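Local coordinates for protein LacI family transcription regulator (Bifidobacterium animalis subsp. lactis, PDB 4O5A) that probably regulates transcription as a dimeric repressor-type protein of the LacI family, with a DNA-binding headpiece and a periplasmic-binding-protein-like effector domain, at residues D278-S283 and A338-A343; T68-L73 and T127-A132. All coordinates share one frame; numbering follows the deposited sequence.

How the interactions relate
Along the chain, interaction 2 (68-73 with 127-132) is complete before interaction 1 (278-283 with 338-343) begins. They lie on opposite sides of the chain's centre, their own centres 46 Å apart and their nearest atoms about 22 Å apart, so they do not meet. Each belongs to a different sheet: strand 70-76 to a parallel sheet with 105-111 and 132-135, strand 280-284 to a mixed sheet with 252-255 and 298-301. This matches the two-lobed periplasmic-binding-protein fold of LacI relatives, one contact in each lobe. Both fasten a loop to the beginning of an inner strand, by backbone bonds and polar side chains.

Interaction 1. Residues D278-S283 and A338-A343; sequences DLSIIS and ASTAPA
Two serine torsions set the contact: in Ser-280 a chi1 of -75° turns OG to the side of its own backbone N, from where it meets Ala-341, and in Ser-339 a chi1 of 74° holds OG between backbone N and carbonyl carbon, close to the Ile-281 carbonyl. Ala-341 N donates to Ser-280 OG at 3.1 Å, whereas Ser-339 OG donates to Ile-281 O at 2.7 Å from a position tilted out of the carbonyl plane. Between these two side-chain bonds runs a backbone bond, Ile-281 N to Ser-339 O, 2.9 Å long and fairly straight at 162°. Ser-339 therefore serves both the N-H and the carbonyl of Ile-281, its OG standing in for the backbone N-H that a neighbouring strand would offer. The same Ser-339 O also receives a CA-H...O contact from Ser-280 CA at 3.2 Å. The Thr-340 methyl CG2 comes across CG1 of Ile-282, 3.5 Å away, tight for two carbons. A water lies 2.8 Å from Ser-280 OG and can donate to Pro-342 O. With an alanine here in place of Ser-280, Ala-341 N is likely to lose its side-chain acceptor and the water its contact with the hydroxyl. In the mixed sheet, Ser-280 and Ile-282 bond through their backbones to strand 252-255, while the Ser-339 loop takes the other edge just ahead of Thr-298, with which Ser-283 pairs. Ser-339 OG also bonds to Thr-298 N, and Thr-340 OG1 to His-185 and Thr-298. Helix 175-188 packs on Ile-282, and helix 258-271 on Leu-279 and Ile-281.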
loop_
_atom_site.group_PDB
_atom_site.type_symbol
_atom_site.label_atom_id
_atom_site.label_comp_id
_atom_site.label_asym_id
_atom_site.label_seq_id
_atom_site.Cartn_x
_atom_site.Cartn_y
_atom_site.Cartn_z
ATOM N N ASP A 278 -7.891 -25.347 15.031
ATOM C CA ASP A 278 -8.798 -26.055 14.131
ATOM C C ASP A 278 -8.437 -25.794 12.670
ATOM O O ASP A 278 -8.749 -26.603 11.803
ATOM C CB ASP A 278 -10.259 -25.633 14.379
ATOM C CG ASP A 278 -10.755 -25.985 15.777
ATOM O OD1 ASP A 278 -10.388 -27.059 16.296
ATOM O OD2 ASP A 278 -11.538 -25.186 16.353
ATOM N N LEU A 279 -7.779 -24.665 12.409
ATOM C CA LEU A 279 -7.485 -24.211 11.052
ATOM C C LEU A 279 -6.177 -23.425 10.995
ATOM O O LEU A 279 -6.026 -22.428 11.700
ATOM C CB LEU A 279 -8.627 -23.316 10.526
ATOM C CG LEU A 279 -8.366 -22.616 9.186
ATOM C CD1 LEU A 279 -8.403 -23.610 8.029
ATOM C CD2 LEU A 279 -9.385 -21.488 8.954
ATOM N N SER A 280 -5.231 -23.873 10.171
ATOM C CA SER A 280 -4.015 -23.101 9.926
ATOM C C SER A 280 -4.208 -22.195 8.723
ATOM O O SER A 280 -4.898 -22.565 7.771
ATOM C CB SER A 280 -2.815 -24.030 9.671
ATOM O OG SER A 280 -2.354 -24.613 10.875
ATOM N N ILE A 281 -3.585 -21.016 8.764
ATOM C CA ILE A 281 -3.700 -20.026 7.690
ATOM C C ILE A 281 -2.323 -19.505 7.296
ATOM O O ILE A 281 -1.495 -19.206 8.154
ATOM C CB ILE A 281 -4.599 -18.834 8.113
ATOM C CG1 ILE A 281 -6.053 -19.299 8.224
ATOM C CG2 ILE A 281 -4.515 -17.691 7.103
ATOM C CD1 ILE A 281 -6.986 -18.231 8.762
ATOM N N ILE A 282 -2.080 -19.409 5.988
ATOM C CA ILE A 282 -0.857 -18.810 5.457
ATOM C C ILE A 282 -1.231 -17.723 4.440
ATOM O O ILE A 282 -2.149 -17.902 3.631
ATOM C CB ILE A 282 0.025 -19.867 4.774
ATOM C CG1 ILE A 282 0.498 -20.888 5.800
ATOM C CG2 ILE A 282 1.246 -19.227 4.086
ATOM C CD1 ILE A 282 1.260 -22.052 5.189
ATOM N N SER A 283 -0.520 -16.600 4.501
ATOM C CA SER A 283 -0.652 -15.537 3.512
ATOM C C SER A 283 0.496 -15.629 2.529
ATOM O O SER A 283 1.646 -15.689 2.948
ATOM C CB SER A 283 -0.550 -14.171 4.189
ATOM O OG SER A 283 -0.560 -13.128 3.224
ATOM N N ALA A 338 1.977 -17.328 14.471
ATOM C CA ALA A 338 1.090 -18.117 15.309
ATOM C C ALA A 338 -0.034 -18.824 14.564
ATOM O O ALA A 338 -0.649 -19.743 15.112
ATOM C CB ALA A 338 0.522 -17.246 16.422
ATOM N N SER A 339 -0.299 -18.429 13.321
ATOM C CA SER A 339 -1.464 -18.963 12.601
ATOM C C SER A 339 -1.263 -20.340 11.945
ATOM O O SER A 339 -2.192 -20.854 11.318
ATOM C CB SER A 339 -1.959 -17.959 11.544
ATOM O OG SER A 339 -1.056 -17.933 10.441
ATOM N N THR A 340 -0.074 -20.931 12.052
ATOM C CA THR A 340 0.105 -22.315 11.592
ATOM C C THR A 340 0.544 -23.165 12.760
ATOM O O THR A 340 1.368 -22.728 13.566
ATOM C CB THR A 340 1.109 -22.458 10.412
ATOM O OG1 THR A 340 2.311 -21.748 10.715
ATOM C CG2 THR A 340 0.518 -21.873 9.131
ATOM N N ALA A 341 -0.021 -24.366 12.849
ATOM C CA ALA A 341 0.255 -25.282 13.956
ATOM C C ALA A 341 -0.135 -26.695 13.537
ATOM O O ALA A 341 -0.677 -26.877 12.450
ATOM C CB ALA A 341 -0.531 -24.830 15.193
ATOM N N PRO A 342 0.148 -27.715 14.375
ATOM C CA PRO A 342 -0.244 -29.060 13.934
ATOM C C PRO A 342 -1.724 -29.215 13.593
ATOM O O PRO A 342 -2.580 -28.524 14.168
ATOM C CB PRO A 342 0.114 -29.929 15.142
ATOM C CG PRO A 342 1.344 -29.258 15.695
ATOM C CD PRO A 342 1.020 -27.772 15.567
ATOM N N ALA A 343 -2.010 -30.116 12.656
ATOM C CA ALA A 343 -3.370 -30.310 12.174
ATOM C C ALA A 343 -4.266 -30.902 13.255
ATOM O O ALA A 343 -3.845 -31.777 14.015
ATOM C CB ALA A 343 -3.374 -31.183 10.934
HETATM O O HOH W 1 -3.896 -26.315 12.414
#

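Interaction 2. Residues T68-L73 and T127-A132; sequences TRRIGL and TGNVDA
Asp-131 and Thr-68 form the dense polar part of this contact. The carboxylate oxygen OD1 of Asp-131 accepts two bonds from Thr-68: its backbone N at 2.9 Å, on the syn side and close to the carboxylate plane, and its OG1 at 2.8 Å, from well above that plane. OD2 takes a third, more bent bond from Arg-69 N at 2.9 Å. With CG lying beside its own backbone N (chi1 -72°), the Asp-131 side chain is directed back to the chain leading into strand 70-76, and Thr-68 OG1 in turn accepts from Arg-70 N in an ST turn. Next to this, Asp-131 N bonds to Arg-70 O and Gly-72 N to Ala-132 O, each at 2.8 Å and nearly straight, 170° and 166°. At this buried end, Val-130 CG1 lies 3.9 Å from Gly-72 CA.

The partly exposed end at Arg-70 and Asn-129 is looser, its bonds more bent. The guanidinium grips the single oxygen Asn-129 O side-on through NE, at 3.0 Å, and NH2, with its face partly over Thr-68 CB; the further bond from NH2 to Asn-129 OD1 is weak. Arg-70 also packs against Arg-70 of the second subunit, placing this side at the dimer contact.

Three N-H or O-H donors converging on one carboxylate would probably favour a charged Asp-131, which ties the chain just ahead of strand 70-76 to the loop entering strand 132-135.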
loop_
_atom_site.group_PDB
_atom_site.type_symbol
_atom_site.label_atom_id
_atom_site.label_comp_id
_atom_site.label_asym_id
_atom_site.label_seq_id
_atom_site.Cartn_x
_atom_site.Cartn_y
_atom_site.Cartn_z
ATOM N N THR A 68 18.198 10.015 -21.393
ATOM C CA THR A 68 17.134 10.811 -20.806
ATOM C C THR A 68 17.242 10.748 -19.298
ATOM O O THR A 68 16.688 11.597 -18.589
ATOM C CB THR A 68 15.731 10.295 -21.200
ATOM O OG1 THR A 68 15.564 8.953 -20.728
ATOM C CG2 THR A 68 15.530 10.337 -22.709
ATOM N N ARG A 69 17.933 9.719 -18.808
ATOM C CA ARG A 69 18.013 9.425 -17.378
ATOM C C ARG A 69 16.652 9.128 -16.763
ATOM O O ARG A 69 16.403 9.459 -15.604
ATOM C CB ARG A 69 18.749 10.530 -16.610
ATOM C CG ARG A 69 20.078 10.909 -17.254
ATOM C CD ARG A 69 20.982 11.670 -16.298
ATOM N NE ARG A 69 21.701 10.743 -15.429
ATOM C CZ ARG A 69 22.810 10.090 -15.779
ATOM N NH1 ARG A 69 23.387 9.258 -14.923
ATOM N NH2 ARG A 69 23.344 10.261 -16.984
ATOM N N ARG A 70 15.782 8.497 -17.548
ATOM C CA ARG A 70 14.449 8.102 -17.094
ATOM C C ARG A 70 14.212 6.640 -17.405
ATOM O O ARG A 70 14.681 6.134 -18.428
ATOM C CB ARG A 70 13.360 8.950 -17.776
ATOM C CG ARG A 70 13.408 10.427 -17.421
ATOM C CD ARG A 70 12.222 11.190 -17.985
ATOM N NE ARG A 70 12.287 11.391 -19.432
ATOM C CZ ARG A 70 12.890 12.421 -20.020
ATOM N NH1 ARG A 70 13.507 13.335 -19.284
ATOM N NH2 ARG A 70 12.891 12.536 -21.344
ATOM N N ILE A 71 13.498 5.971 -16.504
ATOM C CA ILE A 71 13.045 4.604 -16.704
ATOM C C ILE A 71 11.534 4.693 -16.771
ATOM O O ILE A 71 10.923 5.311 -15.900
ATOM C CB ILE A 71 13.375 3.718 -15.482
ATOM C CG1 ILE A 71 14.869 3.754 -15.165
ATOM C CG2 ILE A 71 12.848 2.298 -15.683
ATOM C CD1 ILE A 71 15.756 3.207 -16.268
ATOM N N GLY A 72 10.916 4.083 -17.781
ATOM C CA GLY A 72 9.463 4.140 -17.882
ATOM C C GLY A 72 8.732 3.002 -17.191
ATOM O O GLY A 72 9.150 1.836 -17.264
ATOM N N LEU A 73 7.633 3.341 -16.518
ATOM C CA LEU A 73 6.764 2.364 -15.871
ATOM C C LEU A 73 5.325 2.761 -16.085
ATOM O O LEU A 73 4.916 3.860 -15.703
ATOM C CB LEU A 73 7.060 2.288 -14.364
ATOM C CG LEU A 73 6.115 1.416 -13.535
ATOM C CD1 LEU A 73 6.124 -0.018 -14.043
ATOM C CD2 LEU A 73 6.523 1.461 -12.080
ATOM N N THR A 127 9.430 8.055 -29.443
ATOM C CA THR A 127 10.022 9.341 -29.104
ATOM C C THR A 127 11.348 9.193 -28.351
ATOM O O THR A 127 12.070 10.172 -28.169
ATOM C CB THR A 127 9.047 10.203 -28.277
ATOM O OG1 THR A 127 8.788 9.565 -27.022
ATOM C CG2 THR A 127 7.739 10.383 -29.024
ATOM N N GLY A 128 11.666 7.975 -27.916
ATOM C CA GLY A 128 12.861 7.745 -27.120
ATOM C C GLY A 128 12.818 8.510 -25.808
ATOM O O GLY A 128 13.838 9.010 -25.323
ATOM N N ASN A 129 11.630 8.583 -25.216
ATOM C CA ASN A 129 11.410 9.450 -24.067
ATOM C C ASN A 129 11.925 8.876 -22.755
ATOM O O ASN A 129 11.981 9.579 -21.741
ATOM C CB ASN A 129 9.929 9.805 -23.936
ATOM C CG ASN A 129 9.708 11.036 -23.091
ATOM O OD1 ASN A 129 10.376 12.053 -23.280
ATOM N ND2 ASN A 129 8.786 10.947 -22.137
ATOM N N VAL A 130 12.285 7.593 -22.770
ATOM C CA VAL A 130 12.905 6.944 -21.605
ATOM C C VAL A 130 14.058 6.071 -22.089
ATOM O O VAL A 130 14.174 5.807 -23.291
ATOM C CB VAL A 130 11.902 6.097 -20.803
ATOM C CG1 VAL A 130 10.787 6.964 -20.224
ATOM C CG2 VAL A 130 11.329 4.994 -21.670
ATOM N N ASP A 131 14.909 5.642 -21.162
ATOM C CA ASP A 131 16.104 4.884 -21.515
ATOM C C ASP A 131 15.870 3.373 -21.466
ATOM O O ASP A 131 16.617 2.604 -22.078
ATOM C CB ASP A 131 17.247 5.249 -20.574
ATOM C CG ASP A 131 17.800 6.638 -20.835
ATOM O OD1 ASP A 131 17.448 7.242 -21.876
ATOM O OD2 ASP A 131 18.600 7.120 -19.997
ATOM N N ALA A 132 14.830 2.977 -20.743
ATOM C CA ALA A 132 14.461 1.574 -20.561
ATOM C C ALA A 132 13.054 1.489 -20.012
ATOM O O ALA A 132 12.574 2.437 -19.378
ATOM C CB ALA A 132 15.443 0.869 -19.619
#